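Periplasmic divalent cation tolerance protein (Xylella fastidiosa, PDB 2NUH) is of unknown function but belongs to the CutA family of divalent cation tolerance proteins and may bind copper ions. Local coordinates at residues P13-A18 and V34-G39; I20-L25 and I56-K61; E28-C33 and V67-T72; G39-Y44 and I50-E55; T72-L77 and P83-V88. All coordinates share one frame; numbering follows the deposited sequence. Where two conformers were deposited one is given.

Contact 1 (P13-A18 and V34-G39)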
# COMPACT_ATOMS: atom_id res chain seq x y z
N PRO A 13 -3.86 1.99 10.89
CA PRO A 13 -4.80 2.47 11.90
C PRO A 13 -4.91 3.98 11.99
O PRO A 13 -5.92 4.48 12.50
CB PRO A 13 -4.23 1.92 13.20
CG PRO A 13 -2.78 1.72 12.94
CD PRO A 13 -2.66 1.37 11.48
N ASP A 14 -3.90 4.71 11.54
CA ASP A 14 -3.97 6.15 11.70
C ASP A 14 -3.07 6.91 10.77
O ASP A 14 -2.38 6.32 9.95
CB ASP A 14 -3.64 6.54 13.13
CG ASP A 14 -2.24 6.14 13.54
OD1 ASP A 14 -1.39 5.77 12.69
OD2 ASP A 14 -1.98 6.21 14.75
N LEU A 15 -3.07 8.23 10.92
CA LEU A 15 -2.31 9.07 10.01
C LEU A 15 -0.79 8.91 10.13
O LEU A 15 -0.13 8.84 9.11
CB LEU A 15 -2.75 10.54 10.06
CG LEU A 15 -4.20 10.81 9.58
CD1 LEU A 15 -4.65 12.21 9.98
CD2 LEU A 15 -4.40 10.58 8.08
N PRO A 16 -0.21 8.86 11.35
CA PRO A 16 1.23 8.67 11.34
C PRO A 16 1.66 7.39 10.68
O PRO A 16 2.61 7.39 9.91
CB PRO A 16 1.61 8.65 12.83
CG PRO A 16 0.51 9.41 13.47
CD PRO A 16 -0.71 9.02 12.73
N SER A 17 0.96 6.28 10.93
CA SER A 17 1.37 5.05 10.27
C SER A 17 1.25 5.16 8.76
O SER A 17 2.10 4.67 8.04
CB SER A 17 0.64 3.82 10.79
OG SER A 17 -0.74 4.01 10.73
N ALA A 18 0.20 5.84 8.29
CA ALA A 18 0.03 6.02 6.85
C ALA A 18 1.14 6.89 6.31
O ALA A 18 1.66 6.63 5.23
CB ALA A 18 -1.35 6.63 6.53
N VAL A 34 2.13 6.70 -3.01
CA VAL A 34 1.18 6.05 -2.13
C VAL A 34 0.07 7.03 -1.85
O VAL A 34 0.34 8.18 -1.47
CB VAL A 34 1.82 5.63 -0.80
CG1 VAL A 34 0.77 5.03 0.11
CG2 VAL A 34 2.95 4.63 -1.05
N THR A 35 -1.17 6.60 -2.06
CA THR A 35 -2.31 7.44 -1.76
C THR A 35 -3.00 6.92 -0.52
O THR A 35 -3.23 5.72 -0.38
CB THR A 35 -3.27 7.45 -2.95
OG1 THR A 35 -2.58 7.99 -4.08
CG2 THR A 35 -4.51 8.29 -2.66
N GLN A 36 -3.32 7.84 0.37
CA GLN A 36 -4.04 7.52 1.58
C GLN A 36 -5.44 8.04 1.44
O GLN A 36 -5.65 9.17 0.99
CB GLN A 36 -3.47 8.30 2.75
CG GLN A 36 -2.05 8.13 3.09
CD GLN A 36 -1.61 9.27 3.98
OE1 GLN A 36 -2.30 9.65 4.94
NE2 GLN A 36 -0.47 9.84 3.66
N LEU A 37 -6.38 7.22 1.87
CA LEU A 37 -7.78 7.60 1.91
C LEU A 37 -8.20 7.51 3.37
O LEU A 37 -8.29 6.42 3.93
CB LEU A 37 -8.61 6.68 1.01
CG LEU A 37 -8.09 6.34 -0.41
CD1 LEU A 37 -8.93 5.28 -1.12
CD2 LEU A 37 -8.02 7.58 -1.26
N PRO A 38 -8.42 8.66 4.02
CA PRO A 38 -8.72 8.62 5.43
C PRO A 38 -10.19 8.33 5.71
O PRO A 38 -11.02 8.33 4.81
CB PRO A 38 -8.32 10.03 5.91
CG PRO A 38 -7.73 10.73 4.71
CD PRO A 38 -8.35 10.04 3.54
N GLY A 39 -10.49 8.06 6.97
CA GLY A 39 -11.87 7.90 7.41
C GLY A 39 -12.46 6.54 7.10
O GLY A 39 -13.66 6.34 7.23

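Contact 2 (I20-L25 and I56-K61)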
# COMPACT_ATOMS: atom_id res chain seq x y z
N ILE A 20 4.16 7.38 7.67
CA ILE A 20 5.42 6.66 7.75
C ILE A 20 5.55 5.71 6.58
O ILE A 20 6.56 5.69 5.88
CB ILE A 20 5.54 5.89 9.07
CG1 ILE A 20 5.63 6.86 10.25
CG2 ILE A 20 6.76 4.94 9.06
CD1 ILE A 20 5.30 6.22 11.56
N ILE A 21 4.51 4.92 6.35
CA ILE A 21 4.57 3.92 5.29
C ILE A 21 4.70 4.60 3.94
O ILE A 21 5.50 4.19 3.10
CB ILE A 21 3.35 3.00 5.33
CG1 ILE A 21 3.49 2.03 6.50
CG2 ILE A 21 3.18 2.23 4.01
CD1 ILE A 21 2.16 1.46 6.99
N SER A 22 3.89 5.63 3.73
CA SER A 22 3.90 6.33 2.45
C SER A 22 5.28 6.92 2.18
O SER A 22 5.84 6.74 1.09
CB SER A 22 2.88 7.46 2.48
OG SER A 22 1.57 6.94 2.54
N ARG A 23 5.82 7.62 3.17
CA ARG A 23 7.08 8.30 2.98
C ARG A 23 8.20 7.30 2.77
O ARG A 23 9.03 7.47 1.88
CB ARG A 23 7.40 9.21 4.15
CG ARG A 23 6.49 10.43 4.28
CD ARG A 23 6.97 11.35 5.41
NE ARG A 23 8.43 11.56 5.37
CZ ARG A 23 9.29 11.04 6.24
NH1 ARG A 23 10.60 11.28 6.13
NH2 ARG A 23 8.87 10.29 7.24
N VAL A 24 8.23 6.26 3.58
CA VAL A 24 9.33 5.30 3.49
C VAL A 24 9.29 4.53 2.18
O VAL A 24 10.31 4.36 1.53
CB VAL A 24 9.38 4.34 4.67
CG1 VAL A 24 10.37 3.21 4.41
CG2 VAL A 24 9.78 5.10 5.92
N LEU A 25 8.11 4.08 1.78
CA LEU A 25 8.04 3.32 0.54
C LEU A 25 8.49 4.15 -0.65
O LEU A 25 9.15 3.64 -1.55
CB LEU A 25 6.63 2.80 0.30
CG LEU A 25 6.20 1.68 1.24
CD1 LEU A 25 4.81 1.18 0.85
CD2 LEU A 25 7.20 0.52 1.22
N ILE A 56 -6.95 4.10 7.73
CA ILE A 56 -6.62 4.83 6.52
C ILE A 56 -6.38 3.77 5.48
O ILE A 56 -5.64 2.81 5.72
CB ILE A 56 -5.32 5.61 6.71
CG1 ILE A 56 -5.37 6.46 7.99
CG2 ILE A 56 -4.98 6.44 5.45
CD1 ILE A 56 -6.43 7.51 7.98
N GLN A 57 -7.00 3.91 4.32
CA GLN A 57 -6.78 3.00 3.22
C GLN A 57 -5.59 3.48 2.43
O GLN A 57 -5.50 4.67 2.11
CB GLN A 57 -8.03 2.92 2.34
CG GLN A 57 -7.85 2.05 1.11
CD GLN A 57 -7.81 0.59 1.44
OE1 GLN A 57 -6.88 -0.14 1.05
NE2 GLN A 57 -8.81 0.14 2.16
N LEU A 58 -4.68 2.57 2.11
CA LEU A 58 -3.54 2.91 1.28
C LEU A 58 -3.68 2.29 -0.08
O LEU A 58 -4.16 1.15 -0.21
CB LEU A 58 -2.23 2.42 1.90
CG LEU A 58 -1.89 2.92 3.30
CD1 LEU A 58 -0.54 2.33 3.64
CD2 LEU A 58 -1.82 4.43 3.34
N LEU A 59 -3.27 3.05 -1.08
CA LEU A 59 -3.16 2.57 -2.44
C LEU A 59 -1.73 2.84 -2.84
O LEU A 59 -1.33 3.98 -3.02
CB LEU A 59 -4.10 3.32 -3.38
CG LEU A 59 -5.61 3.16 -3.22
CD1 LEU A 59 -6.30 4.10 -4.18
CD2 LEU A 59 -6.02 1.75 -3.52
N ILE A 60 -0.97 1.77 -2.97
CA ILE A 60 0.45 1.87 -3.21
C ILE A 60 0.71 1.52 -4.65
O ILE A 60 0.32 0.45 -5.10
CB ILE A 60 1.19 0.90 -2.30
CG1 ILE A 60 0.97 1.30 -0.85
CG2 ILE A 60 2.67 0.90 -2.60
CD1 ILE A 60 1.14 0.15 0.12
N LYS A 61 1.36 2.42 -5.38
CA LYS A 61 1.62 2.17 -6.79
C LYS A 61 3.07 1.76 -6.95
O LYS A 61 3.98 2.48 -6.58
CB LYS A 61 1.35 3.43 -7.61
CG LYS A 61 -0.09 3.61 -8.08
CD LYS A 61 -1.01 4.08 -6.98
CE LYS A 61 -0.86 5.56 -6.72
NZ LYS A 61 -1.67 5.96 -5.55

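Contact 3 (E28-C33 and V67-T72)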
# COMPACT_ATOMS: atom_id res chain seq x y z
N GLU A 28 12.40 5.00 -0.25
CA GLU A 28 13.22 3.84 -0.54
C GLU A 28 13.01 3.27 -1.92
O GLU A 28 13.52 2.20 -2.24
CB GLU A 28 13.03 2.77 0.52
CG GLU A 28 13.47 3.27 1.87
CD GLU A 28 13.31 2.27 2.97
OE1 GLU A 28 12.81 1.15 2.72
OE2 GLU A 28 13.68 2.63 4.10
N ARG A 29 12.24 3.99 -2.73
CA ARG A 29 11.98 3.61 -4.12
C ARG A 29 11.39 2.21 -4.22
O ARG A 29 11.74 1.42 -5.08
CB ARG A 29 13.24 3.78 -4.98
CG ARG A 29 13.68 5.23 -5.02
CD ARG A 29 14.82 5.47 -6.00
NE ARG A 29 15.28 6.86 -5.90
CZ ARG A 29 14.81 7.87 -6.61
NH1 ARG A 29 13.84 7.67 -7.51
NH2 ARG A 29 15.30 9.09 -6.44
N LEU A 30 10.49 1.92 -3.30
CA LEU A 30 9.74 0.68 -3.37
C LEU A 30 8.38 0.90 -3.98
O LEU A 30 7.72 -0.04 -4.42
CB LEU A 30 9.58 0.08 -1.97
CG LEU A 30 10.91 -0.20 -1.28
CD1 LEU A 30 10.64 -0.81 0.06
CD2 LEU A 30 11.79 -1.12 -2.10
N ALA A 31 7.95 2.16 -4.00
CA ALA A 31 6.70 2.54 -4.62
C ALA A 31 6.92 3.91 -5.22
O ALA A 31 7.69 4.69 -4.69
CB ALA A 31 5.59 2.59 -3.59
N ALA A 32 6.25 4.19 -6.34
CA ALA A 32 6.37 5.50 -6.95
C ALA A 32 5.48 6.50 -6.23
O ALA A 32 5.75 7.68 -6.20
CB ALA A 32 5.99 5.44 -8.38
N CYS A 33 4.39 6.02 -5.66
CA CYS A 33 3.48 6.91 -4.97
C CYS A 33 2.59 6.08 -4.08
O CYS A 33 2.36 4.90 -4.33
CB CYS A 33 2.69 7.78 -5.96
SG CYS A 33 1.06 8.43 -5.46
N VAL A 67 7.05 -5.33 -5.93
CA VAL A 67 5.88 -5.70 -5.15
C VAL A 67 6.25 -6.36 -3.82
O VAL A 67 5.76 -5.96 -2.77
CB VAL A 67 4.94 -6.62 -5.94
CG1 VAL A 67 3.93 -7.30 -5.03
CG2 VAL A 67 4.23 -5.82 -7.00
N ASN A 68 7.10 -7.38 -3.87
CA ASN A 68 7.43 -8.10 -2.66
C ASN A 68 8.14 -7.21 -1.68
O ASN A 68 7.86 -7.25 -0.50
CB ASN A 68 8.30 -9.31 -2.96
CG ASN A 68 7.57 -10.36 -3.73
OD1 ASN A 68 6.37 -10.23 -4.01
ND2 ASN A 68 8.28 -11.41 -4.11
N ALA A 69 9.08 -6.41 -2.18
CA ALA A 69 9.83 -5.53 -1.29
C ALA A 69 8.92 -4.48 -0.66
O ALA A 69 9.07 -4.14 0.51
CB ALA A 69 10.95 -4.85 -2.03
N ALA A 70 7.99 -3.96 -1.43
CA ALA A 70 7.07 -2.97 -0.90
C ALA A 70 6.21 -3.60 0.19
O ALA A 70 5.96 -3.00 1.23
CB ALA A 70 6.19 -2.41 -2.01
N ILE A 71 5.76 -4.83 -0.06
CA ILE A 71 4.92 -5.50 0.91
C ILE A 71 5.69 -5.81 2.18
O ILE A 71 5.18 -5.62 3.29
CB ILE A 71 4.29 -6.77 0.34
CG1 ILE A 71 3.20 -6.37 -0.67
CG2 ILE A 71 3.68 -7.62 1.48
CD1 ILE A 71 2.59 -7.54 -1.46
N THR A 72 6.92 -6.28 2.04
CA THR A 72 7.64 -6.67 3.23
C THR A 72 8.08 -5.43 3.99
O THR A 72 8.04 -5.41 5.22
CB THR A 72 8.85 -7.58 2.92
OG1 THR A 72 9.79 -6.88 2.12
CG2 THR A 72 8.41 -8.80 2.16

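Contact 4 (G39-Y44 and I50-E55)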
# COMPACT_ATOMS: atom_id res chain seq x y z
N GLY A 39 -10.49 8.06 6.97
CA GLY A 39 -11.87 7.90 7.41
C GLY A 39 -12.46 6.54 7.10
O GLY A 39 -13.66 6.34 7.23
N ALA A 40 -11.61 5.59 6.71
CA ALA A 40 -12.06 4.25 6.42
C ALA A 40 -12.49 3.55 7.69
O ALA A 40 -11.98 3.84 8.78
CB ALA A 40 -10.96 3.46 5.72
N VAL A 41 -13.42 2.61 7.54
CA VAL A 41 -13.79 1.74 8.64
C VAL A 41 -13.75 0.35 8.10
O VAL A 41 -14.34 0.06 7.06
CB VAL A 41 -15.20 2.06 9.17
CG1 VAL A 41 -15.63 1.03 10.21
CG2 VAL A 41 -15.23 3.45 9.78
N SER A 42 -13.04 -0.53 8.80
CA SER A 42 -12.99 -1.92 8.40
C SER A 42 -13.71 -2.79 9.40
O SER A 42 -13.62 -2.59 10.59
CB SER A 42 -11.55 -2.37 8.28
OG SER A 42 -10.95 -1.66 7.21
N THR A 43 -14.45 -3.75 8.87
CA THR A 43 -15.22 -4.67 9.68
C THR A 43 -14.67 -6.05 9.41
O THR A 43 -14.47 -6.43 8.26
CB THR A 43 -16.69 -4.61 9.27
OG1 THR A 43 -17.17 -3.28 9.47
CG2 THR A 43 -17.54 -5.58 10.11
N TYR A 44 -14.39 -6.78 10.49
CA TYR A 44 -13.81 -8.11 10.40
C TYR A 44 -14.11 -8.80 11.71
O TYR A 44 -14.62 -8.18 12.65
CB TYR A 44 -12.29 -8.00 10.20
CG TYR A 44 -11.61 -7.16 11.26
CD1 TYR A 44 -11.58 -5.78 11.16
CD2 TYR A 44 -11.01 -7.76 12.36
CE1 TYR A 44 -10.99 -5.01 12.13
CE2 TYR A 44 -10.40 -6.99 13.35
CZ TYR A 44 -10.40 -5.61 13.22
OH TYR A 44 -9.80 -4.83 14.18
N ILE A 50 -17.64 -9.48 15.97
CA ILE A 50 -17.56 -8.57 14.83
C ILE A 50 -16.96 -7.28 15.35
O ILE A 50 -17.50 -6.64 16.26
CB ILE A 50 -18.93 -8.32 14.16
CG1 ILE A 50 -19.51 -9.63 13.59
CG2 ILE A 50 -18.83 -7.26 13.06
CD1 ILE A 50 -18.54 -10.45 12.72
N GLU A 51 -15.81 -6.91 14.78
CA GLU A 51 -15.09 -5.73 15.20
C GLU A 51 -15.01 -4.74 14.06
O GLU A 51 -14.98 -5.14 12.89
CB GLU A 51 -13.68 -6.10 15.66
CG GLU A 51 -13.62 -6.81 17.00
CD GLU A 51 -13.58 -5.84 18.16
OE1 GLU A 51 -12.50 -5.72 18.77
OE2 GLU A 51 -14.62 -5.20 18.45
N THR A 52 -15.00 -3.46 14.41
CA THR A 52 -14.77 -2.40 13.44
C THR A 52 -13.60 -1.59 13.92
O THR A 52 -13.41 -1.38 15.12
CB THR A 52 -16.00 -1.49 13.25
OG1 THR A 52 -16.32 -0.84 14.49
CG2 THR A 52 -17.20 -2.27 12.76
N THR A 53 -12.80 -1.12 12.97
CA THR A 53 -11.64 -0.33 13.31
C THR A 53 -11.56 0.80 12.32
O THR A 53 -11.77 0.60 11.12
CB THR A 53 -10.35 -1.17 13.32
OG1 THR A 53 -9.23 -0.36 13.71
CG2 THR A 53 -10.08 -1.78 11.97
N GLN A 54 -11.27 1.99 12.82
CA GLN A 54 -11.05 3.15 11.96
C GLN A 54 -9.69 2.99 11.34
O GLN A 54 -8.73 2.61 12.02
CB GLN A 54 -11.11 4.43 12.79
CG GLN A 54 -12.46 4.67 13.46
CD GLN A 54 -12.48 5.88 14.36
OE1 GLN A 54 -11.50 6.18 15.04
NE2 GLN A 54 -13.61 6.59 14.38
N GLU A 55 -9.61 3.25 10.04
CA GLU A 55 -8.37 3.04 9.33
C GLU A 55 -8.16 4.10 8.27
O GLU A 55 -9.05 4.89 7.97
CB GLU A 55 -8.37 1.67 8.66
CG GLU A 55 -8.42 0.52 9.63
CD GLU A 55 -8.00 -0.75 8.97
OE1 GLU A 55 -8.72 -1.23 8.07
OE2 GLU A 55 -6.92 -1.27 9.30
O HOH W 1 -9.75 6.80 9.95

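Contact 5 (T72-L77 and P83-V88)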
# COMPACT_ATOMS: atom_id res chain seq x y z
N THR A 72 6.92 -6.28 2.04
CA THR A 72 7.64 -6.67 3.23
C THR A 72 8.08 -5.43 3.99
O THR A 72 8.04 -5.41 5.22
CB THR A 72 8.85 -7.58 2.92
OG1 THR A 72 9.79 -6.88 2.12
CG2 THR A 72 8.41 -8.80 2.16
N ARG A 73 8.45 -4.37 3.28
CA ARG A 73 8.81 -3.14 3.99
C ARG A 73 7.58 -2.53 4.66
O ARG A 73 7.65 -2.04 5.79
CB ARG A 73 9.44 -2.13 3.03
CG ARG A 73 10.03 -0.92 3.71
CD ARG A 73 11.20 -1.29 4.61
NE ARG A 73 11.88 -0.07 5.02
CZ ARG A 73 12.11 0.29 6.27
NH1 ARG A 73 12.71 1.45 6.49
NH2 ARG A 73 11.76 -0.51 7.28
N LEU A 74 6.45 -2.57 3.97
CA LEU A 74 5.19 -2.17 4.58
C LEU A 74 4.98 -2.93 5.89
O LEU A 74 4.65 -2.34 6.92
CB LEU A 74 4.06 -2.46 3.60
CG LEU A 74 2.60 -2.48 4.04
CD1 LEU A 74 2.10 -1.09 4.19
CD2 LEU A 74 1.77 -3.22 2.98
N CYS A 75 5.21 -4.24 5.85
CA CYS A 75 5.07 -5.02 7.07
C CYS A 75 6.02 -4.55 8.16
O CYS A 75 5.64 -4.51 9.32
CB CYS A 75 5.32 -6.48 6.80
SG CYS A 75 4.02 -7.24 5.88
N ALA A 76 7.25 -4.23 7.76
CA ALA A 76 8.26 -3.86 8.73
C ALA A 76 7.88 -2.56 9.44
O ALA A 76 8.33 -2.29 10.54
CB ALA A 76 9.60 -3.70 8.04
N LEU A 77 7.05 -1.77 8.77
CA LEU A 77 6.69 -0.46 9.28
C LEU A 77 5.32 -0.47 9.90
O LEU A 77 4.85 0.56 10.38
CB LEU A 77 6.68 0.55 8.14
CG LEU A 77 8.01 0.78 7.44
CD1 LEU A 77 7.79 1.54 6.15
CD2 LEU A 77 8.96 1.50 8.37
N PRO A 83 -0.90 -7.12 8.44
CA PRO A 83 -1.60 -6.09 7.70
C PRO A 83 -2.17 -6.60 6.40
O PRO A 83 -1.72 -7.59 5.84
CB PRO A 83 -0.51 -5.07 7.41
CG PRO A 83 0.76 -5.82 7.42
CD PRO A 83 0.56 -7.06 8.27
N GLU A 84 -3.19 -5.89 5.94
CA GLU A 84 -3.66 -6.07 4.59
C GLU A 84 -2.54 -5.73 3.62
O GLU A 84 -1.90 -4.68 3.73
CB GLU A 84 -4.85 -5.15 4.36
CG GLU A 84 -5.37 -5.12 2.93
CD GLU A 84 -6.43 -4.07 2.77
OE1 GLU A 84 -6.18 -3.06 2.11
OE2 GLU A 84 -7.51 -4.25 3.37
N ALA A 85 -2.29 -6.62 2.67
CA ALA A 85 -1.35 -6.29 1.62
C ALA A 85 -1.72 -7.17 0.46
O ALA A 85 -1.39 -8.33 0.41
CB ALA A 85 0.09 -6.54 2.06
N ILE A 86 -2.49 -6.59 -0.45
CA ILE A 86 -2.94 -7.35 -1.61
C ILE A 86 -2.67 -6.51 -2.84
O ILE A 86 -2.95 -5.32 -2.85
CB ILE A 86 -4.42 -7.71 -1.52
CG1 ILE A 86 -5.27 -6.49 -1.16
CG2 ILE A 86 -4.62 -8.81 -0.48
CD1 ILE A 86 -6.77 -6.75 -1.12
N ALA A 87 -2.09 -7.14 -3.84
CA ALA A 87 -1.64 -6.42 -5.02
C ALA A 87 -2.46 -6.84 -6.20
O ALA A 87 -2.73 -8.03 -6.41
CB ALA A 87 -0.15 -6.68 -5.29
N VAL A 88 -2.86 -5.84 -6.98
CA VAL A 88 -3.64 -6.07 -8.17
C VAL A 88 -2.80 -5.58 -9.34
O VAL A 88 -2.25 -4.48 -9.31
CB VAL A 88 -4.96 -5.31 -8.09
CG1 VAL A 88 -5.71 -5.46 -9.37
CG2 VAL A 88 -5.79 -5.80 -6.93

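Contact 1 (P13-A18 and V34-G39)
Gln36 sets its CG beside its own backbone N and anti to the carbonyl carbon (chi1 -59°). The chain then runs on extended (chi2 164°), and this carries the amide from the strand to the first turn of the facing helix. Ala18 receives it there. Ala18 CB lies 3.5 Å from Gln36 OE1, and the same methyl also packs on Gln36 CD (3.7 Å) and CG (3.8 Å). Leu15, one turn earlier, comes to the same oxygen with one branch: Leu15 CD2 is 3.9 Å from Gln36 OE1. The leucine and glutamine side chains cross at about a right angle. The pairing joins the start of helix 15-27 to strand 33-38. In this ferredoxin-like fold these are the helix and closing strand of the first split beta-alpha-beta crossover, with strand 50-63 between its two strands. The helix start is fixed from within. Asp14 is the N-cap, and its OD1 accepts from Ser17 N at 3.0 Å, with an N-H...O angle of 164°. Asp14 O takes the first turn's backbone bond from Ala18 N at 3.1 Å. Beneath the contact, Ile56 of strand 50-63 touches Leu15, Ala18 and Gln36, and Ser22 packs on Gln36 from the next helical turn.

Contact 2 (I20-L25 and I56-K61)
The helix segment carrying Ile21 and Leu25 runs nearly parallel to the strand segment carrying Leu58 and Ile60, with 9° between their directions and 10.4 Å between their axes. This is the helix-on-sheet layer of the ferredoxin-like fold that CutA shares with the GlnB-like proteins. Helix 15-27 lies along the sheet and faces strand 50-63. Every residue that touches here is buried. Ile21 and Leu25 stand one turn apart on the helix, and their CB atoms point to the sheet. Leu58 and Ile60 are alternate residues of the strand and point back. Ile21 uses its short branch: CG2 is anti to the backbone N and meets Leu58 CD1 at 3.7 Å, the two side chains crossing obliquely. The other branch of the leucine faces Ser22, whose OG lies 4.3 Å from Leu58 CD2. That hydroxyl bonds to the carbonyl of Ala18 within the helix, so its polar need is met without the sheet. His78, Leu74 and Leu77 close around Ile21 from the second helix and the loop after it. Further along, Leu25 and Ile60 cross at about a right angle. Leu25 CD1 touches both branches of Ile60, CD1 at 3.9 Å and CG2 at 4.1 Å.

Contact 3 (E28-C33 and V67-T72)
Leu30 and Ala70 bring their backbones unusually close, 5.2 Å from CA to CA, although one lies in a loop and the other in a helix. Small residues make this possible. Two alanines in a row, Ala69 and Ala70, form the helix surface that meets the loop. Leu30 straddles them. Its CB packs toward the second alanine, 4.2 Å from Ala70 CB. Its CG stands beside the backbone N, anti to the carbonyl carbon (chi1 -58°), and this sends the two end methyls on to Ala69. There the branches divide. Leu30 CD2 touches Ala69 CB at 3.8 Å, while Leu30 CD1 rests against Ala69 O at 3.7 Å. The loop backbone also takes part: Leu30 O lies 3.7 Å from Ala70 CB. That carbonyl accepts from the hydroxyl of Thr62 at the end of strand 50-63 while the methyl packs against it. On its inner side Ala70 also touches Ile8 of strand 5-12, and Ala31 turns to Ile60. The way the chain arrives explains the position of Leu30. Arg29 has positive phi (56°) and is the C-prime residue. Two backbone bonds close the end of the preceding helix, Leu30 N to Leu25 O and Arg29 N to Val26 O. Leu30 also packs on Leu25 with its side chain. Together these features make a Schellman motif, here placed where the first helix of a ferredoxin-like fold gives way to the next strand, against the start of the second helix.

Contact 4 (G39-Y44 and I50-E55)
Tyr44 and Glu51 form a hydrogen-bonded antiparallel pair, and the tyrosine ring folds back over the neighbouring strand. From CB, its CG takes the crowded position between the backbone N and the carbonyl carbon (chi1 55°). Tyr44 CD1 lies 3.9 Å from Glu51 O, which sits over one face of the ring near its rim. Over the same face, toward the opposite rim, Tyr44 CE2 meets Glu51 CB at 4.1 Å. Tyr44 CE1 meets Thr53 CG2 at 3.4 Å, at the ring edge and near its plane. At the tip, Tyr44 OH lies 3.8 Å from Thr53 CB. Glu51 O serves twice: it lies over the ring face and accepts from Tyr44 N at 3.0 Å. Ala40 and Glu55 pair less evenly: Glu55 N to Ala40 O is good, its partner bond weak. Ser42 OG also donates to Glu55 OE1, but the modelled length is doubtfully short. On the hairpin face carrying Val41 and Thr43, Thr43 CG2 reaches Ile50 CG2 at 3.6 Å. Strand 50-63 continues from the hairpin into the sheet between strands 5-12 and 33-38, and Glu55 OE2 is hydrogen-bonded to Thr11 OG1 of strand 5-12 and to Tyr80 OH of the loop after helix 67-77.

Contact 5 (T72-L77 and P83-V88)
Pro83 presents the CG corner of its puckered ring to the thiol of Cys75, with SG and CG 3.9 Å apart. The truly flat group nearby is the guanidinium of Arg73, on the far side of the helix. Leu77 CG lies over one face, 3.9 Å above the plane and toward the rim. Ala76 CB lies at an edge, in the plane. Arg73 NE forms a salt bridge with Glu28 OE1, so the group ties this helix to the residue just after helix 15-27. The rest of the contact belongs to Leu74. Its CG is anti to the backbone N (chi1 165°), and this directs the side chain to the strand side. Leu74 CD2 then meets Ala85 CB at 3.8 Å. The same methyl lies 4.0 Å from Glu84 O, a carbonyl that is hydrogen-bonded to Ser10 OG of strand 5-12. Leu74 also touches Ile21 and Ser10, so it sits between the two helices and the sheet. Helix 67-77 packs here on the loop that leads to strand 86-89, which pairs with strand 5-12 at the edge of the chain's sheet. This is the second helix-to-strand connection of the ferredoxin-like fold. A bound imidazole, probably from the crystallisation liquor, lies about 4 Å from the Cys75 side chain. The side-chain contacts between the segments are apolar and give little directional preference. Direction comes from the polar bonds beside them, Glu84 O with Ser10 OG and Arg73 with Glu28.

From the N terminus, contact 1 closes the first loop, bringing strand 33-38 back beside the start of helix 15-27. Contact 2 ties the same helix to strand 50-63. Its loop crosses that of contact 1, and contact 3 crosses both in turn by joining the chain after the helix to helix 67-77. Contact 4 is the short hairpin that follows contact 1 at Gly39 and nests inside the loops of contacts 2 and 3. Contact 5 comes last, in series, and shares Thr72 with contact 3. Contacts 1, 2, 4 and 5 all reach one sheet. Contacts 3 and 4 lie about 25 Å apart, centre to centre, on opposite sides of the chain's centre.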